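Local coordinates for protein ATP synthase subunit s, mitochondrial (Bos taurus, PDB 3E4G) that regulates the mitochondrial ATP synthase, supporting its proton conduction and blocking a proton leak through an alternative exit pathway, at residues Q44-D49 / I63-A68. The protein carries 1 engineered substitution. Numbering follows the deposited sequence.
Sequences QRWQKD and IQAIDA
Trp-46 reaches across the edge strand 37-40 to strand 63-69 with the six-membered half of its indole, meeting Ala-65 and Asp-67, two residues whose CB atoms project from the same side of the strand. The tight part is small. Ala-65 CB lies 3.6 Å from Trp-46 CH2, obliquely to the ring, while Trp-46 CZ3 comes within 3.6 Å of Asp-67 CB. Between these two side chains the ring rim meets the backbone itself: Ile-66 C lies near the indole plane, 4.0 Å from CZ3, and Asp-67 N approaches the same carbon obliquely. A methyl group suits position 65, since it lets so broad a ring come close to the strand. With CG anti to its carbonyl carbon (chi1 -73°), Trp-46 directs the benzo edge across a CA separation of 8.9 Å to Ala-65, touching Met-37 and Arg-39 of the intervening strand. Ile-66 points away from the indole and touches Leu-31 of helix 23-33, as suits a branched aliphatic residue on the helix-covered side of a leucine-rich-repeat sheet.

The pyrrole half makes no close contact with the segment 63-68, and Trp-46 remains partly exposed, whereas Ala-65 is buried. Replacing Trp-46 by an alanine would strip the ring from Ala-65 and the Asp-67 methylene, and the strand would probably lose its aromatic cover there.

Of its side chain, Asp-67 turns the methylene to the indole; its carboxylate plane stands 83° from the ring. The CG, anti to the backbone N (chi1 179°), carries OD1 to a hydrogen bond with Thr-69 OG1 and a salt bridge with Arg-91. The chemistry thus divides along one side chain: carbon packs against tryptophan, while the charged end forms polar links and may position Thr-69, a magnesium ligand.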
ATOM      1  N   GLN A  44     -16.975  -9.343  -2.851  1.00  7.85           N
ATOM      2  CA  GLN A  44     -17.076  -9.087  -1.433  1.00  9.31           C
ATOM      3  C   GLN A  44     -15.960  -9.779  -0.616  1.00  9.09           C
ATOM      4  O   GLN A  44     -15.514  -9.220   0.419  1.00 10.99           O
ATOM      5  CB  GLN A  44     -18.433  -9.487  -0.941  1.00 12.59           C
ATOM      6  CG  GLN A  44     -18.654  -8.947   0.424  1.00 17.21           C
ATOM      7  CD  GLN A  44     -19.872  -9.183   1.141  1.00 17.52           C
ATOM      8  OE1 GLN A  44     -20.589 -10.180   0.616  1.00 18.78           O
ATOM      9  NE2 GLN A  44     -20.054  -8.542   2.203  1.00 20.79           N
ATOM     10  N   ARG A  45     -15.572 -10.944  -1.025  1.00  8.70           N
ATOM     11  CA  ARG A  45     -14.609 -11.716  -0.257  1.00  9.46           C
ATOM     12  C   ARG A  45     -13.177 -11.312  -0.632  1.00  8.08           C
ATOM     13  O   ARG A  45     -12.876 -10.919  -1.740  1.00  9.50           O
ATOM     14  CB  ARG A  45     -14.788 -13.198  -0.569  1.00 12.66           C
ATOM     15  CG  ARG A  45     -14.215 -13.560  -2.006  1.00 20.97           C
ATOM     16  CD  ARG A  45     -14.429 -15.044  -2.340  1.00 29.45           C
ATOM     17  NE  ARG A  45     -13.135 -15.678  -2.167  1.00 37.46           N
ATOM     18  CZ  ARG A  45     -12.376 -15.465  -1.073  1.00 36.73           C
ATOM     19  NH1 ARG A  45     -12.757 -14.718  -0.046  1.00 41.86           N
ATOM     20  NH2 ARG A  45     -11.277 -16.021  -0.950  1.00 26.23           N
ATOM     21  N   TRP A  46     -12.327 -11.420   0.397  1.00  7.58           N
ATOM     22  CA  TRP A  46     -10.888 -11.169   0.254  1.00  7.58           C
ATOM     23  C   TRP A  46     -10.119 -12.391  -0.173  1.00  8.13           C
ATOM     24  O   TRP A  46     -10.437 -13.526   0.192  1.00  9.76           O
ATOM     25  CB  TRP A  46     -10.350 -10.642   1.586  1.00  7.77           C
ATOM     26  CG  TRP A  46     -10.757  -9.252   1.889  1.00  7.22           C
ATOM     27  CD1 TRP A  46     -11.990  -8.772   2.217  1.00  7.96           C
ATOM     28  CD2 TRP A  46      -9.904  -8.117   1.772  1.00  7.29           C
ATOM     29  NE1 TRP A  46     -11.970  -7.402   2.334  1.00  7.59           N
ATOM     30  CE2 TRP A  46     -10.661  -6.978   2.055  1.00  7.34           C
ATOM     31  CE3 TRP A  46      -8.547  -7.954   1.400  1.00  8.26           C
ATOM     32  CZ2 TRP A  46     -10.122  -5.675   2.007  1.00  8.36           C
ATOM     33  CZ3 TRP A  46      -8.007  -6.669   1.344  1.00  9.19           C
ATOM     34  CH2 TRP A  46      -8.766  -5.588   1.640  1.00  8.73           C
ATOM     35  N   GLN A  47      -9.036 -12.123  -0.918  1.00  7.72           N
ATOM     36  CA  GLN A  47      -8.006 -13.117  -1.217  1.00  7.80           C
ATOM     37  C   GLN A  47      -7.010 -13.133  -0.042  1.00  8.64           C
ATOM     38  O   GLN A  47      -6.320 -12.137   0.217  1.00  9.81           O
ATOM     39  CB  GLN A  47      -7.251 -12.741  -2.477  1.00  7.86           C
ATOM     40  CG  GLN A  47      -8.147 -12.408  -3.662  1.00  8.50           C
ATOM     41  CD  GLN A  47      -9.049 -13.526  -4.106  1.00 10.53           C
ATOM     42  OE1 GLN A  47      -8.595 -14.742  -4.106  1.00 12.99           O
ATOM     43  NE2 GLN A  47     -10.281 -13.180  -4.479  1.00 11.43           N
ATOM     44  N   LYS A  48      -6.971 -14.248   0.639  1.00  9.75           N
ATOM     45  CA  LYS A  48      -6.021 -14.353   1.783  1.00 12.65           C
ATOM     46  C   LYS A  48      -5.126 -15.491   1.713  1.00 11.15           C
ATOM     47  O   LYS A  48      -4.083 -15.416   2.418  1.00 15.41           O
ATOM     48  CB  LYS A  48      -6.613 -14.143   3.120  1.00 14.60           C
ATOM     49  CG  LYS A  48      -7.531 -15.242   3.327  1.00 13.11           C
ATOM     50  CD  LYS A  48      -8.374 -14.832   4.722  1.00 19.06           C
ATOM     51  CE  LYS A  48      -9.339 -15.887   5.172  1.00 17.03           C
ATOM     52  NZ  LYS A  48     -10.331 -16.281   4.182  1.00 17.99           N
ATOM     53  N   ASP A  49      -5.348 -16.503   0.881  1.00 10.66           N
ATOM     54  CA  ASP A  49      -4.447 -17.670   0.692  1.00 13.08           C
ATOM     55  C   ASP A  49      -3.893 -17.638  -0.728  1.00 11.79           C
ATOM     56  O   ASP A  49      -4.655 -17.705  -1.733  1.00 11.47           O
ATOM     57  CB  ASP A  49      -5.199 -18.983   0.917  1.00 14.69           C
ATOM     58  CG  ASP A  49      -4.299 -20.286   0.583  1.00 16.77           C
ATOM     59  OD1 ASP A  49      -3.228 -20.258  -0.019  1.00 19.19           O
ATOM     60  OD2 ASP A  49      -4.771 -21.352   1.053  1.00 23.90           O
ATOM     61  N   ILE A  63      -7.404  -5.274  -8.578  1.00  6.77           N
ATOM     62  CA  ILE A  63      -7.346  -4.942  -7.153  1.00  6.49           C
ATOM     63  C   ILE A  63      -8.079  -3.650  -6.851  1.00  6.39           C
ATOM     64  O   ILE A  63      -7.757  -2.601  -7.456  1.00  7.08           O
ATOM     65  CB  ILE A  63      -5.876  -4.878  -6.670  1.00  6.54           C
ATOM     66  CG1 ILE A  63      -5.181  -6.235  -6.864  1.00  7.07           C
ATOM     67  CG2 ILE A  63      -5.814  -4.393  -5.223  1.00  7.07           C
ATOM     68  CD1 ILE A  63      -3.642  -6.165  -6.653  1.00  8.04           C
ATOM     69  N   GLN A  64      -8.992  -3.696  -5.904  1.00  6.24           N
ATOM     70  CA  GLN A  64      -9.636  -2.511  -5.357  1.00  6.13           C
ATOM     71  C   GLN A  64      -9.057  -2.112  -4.017  1.00  6.05           C
ATOM     72  O   GLN A  64      -8.922  -0.924  -3.699  1.00  6.62           O
ATOM     73  CB  GLN A  64     -11.184  -2.744  -5.208  1.00  6.66           C
ATOM     74  CG  GLN A  64     -11.882  -1.505  -4.690  1.00  7.14           C
ATOM     75  CD  GLN A  64     -13.425  -1.618  -4.852  1.00  7.73           C
ATOM     76  OE1 GLN A  64     -13.958  -2.722  -4.774  1.00  8.38           O
ATOM     77  NE2 GLN A  64     -14.086  -0.492  -5.068  1.00  9.02           N
ATOM     78  N   ALA A  65      -8.790  -3.108  -3.146  1.00  6.16           N
ATOM     79  CA  ALA A  65      -8.352  -2.853  -1.781  1.00  6.01           C
ATOM     80  C   ALA A  65      -7.210  -3.803  -1.445  1.00  6.13           C
ATOM     81  O   ALA A  65      -7.176  -4.954  -1.859  1.00  6.42           O
ATOM     82  CB  ALA A  65      -9.518  -3.044  -0.799  1.00  6.84           C
ATOM     83  N   ILE A  66      -6.293  -3.274  -0.623  1.00  6.09           N
ATOM     84  CA  ILE A  66      -5.141  -4.003  -0.105  1.00  5.93           C
ATOM     85  C   ILE A  66      -5.153  -3.891   1.391  1.00  6.15           C
ATOM     86  O   ILE A  66      -5.339  -2.797   1.933  1.00  6.33           O
ATOM     87  CB  ILE A  66      -3.825  -3.432  -0.673  1.00  6.29           C
ATOM     88  CG1 ILE A  66      -3.810  -3.616  -2.205  1.00  6.95           C
ATOM     89  CG2 ILE A  66      -2.605  -4.066   0.013  1.00  7.55           C
ATOM     90  CD1 ILE A  66      -2.696  -2.818  -2.904  1.00  7.87           C
ATOM     91  N   ASP A  67      -4.938  -5.023   2.091  1.00  6.42           N
ATOM     92  CA  ASP A  67      -4.840  -5.031   3.541  1.00  6.44           C
ATOM     93  C   ASP A  67      -3.570  -5.781   3.897  1.00  6.72           C
ATOM     94  O   ASP A  67      -3.553  -7.031   3.840  1.00  7.26           O
ATOM     95  CB  ASP A  67      -6.068  -5.679   4.193  1.00  8.06           C
ATOM     96  CG  ASP A  67      -5.989  -5.722   5.673  1.00  9.66           C
ATOM     97  OD1 ASP A  67      -4.924  -5.372   6.241  1.00 10.55           O
ATOM     98  OD2 ASP A  67      -7.048  -6.083   6.267  1.00 14.17           O
ATOM     99  N   ALA A  68      -2.495  -5.046   4.139  1.00  6.45           N
ATOM    100  CA  ALA A  68      -1.197  -5.620   4.490  1.00  6.44           C
ATOM    101  C   ALA A  68      -1.029  -5.490   5.980  1.00  6.76           C
ATOM    102  O   ALA A  68      -0.620  -4.425   6.481  1.00  7.47           O
ATOM    103  CB  ALA A  68      -0.088  -4.895   3.714  1.00  7.31           C
TER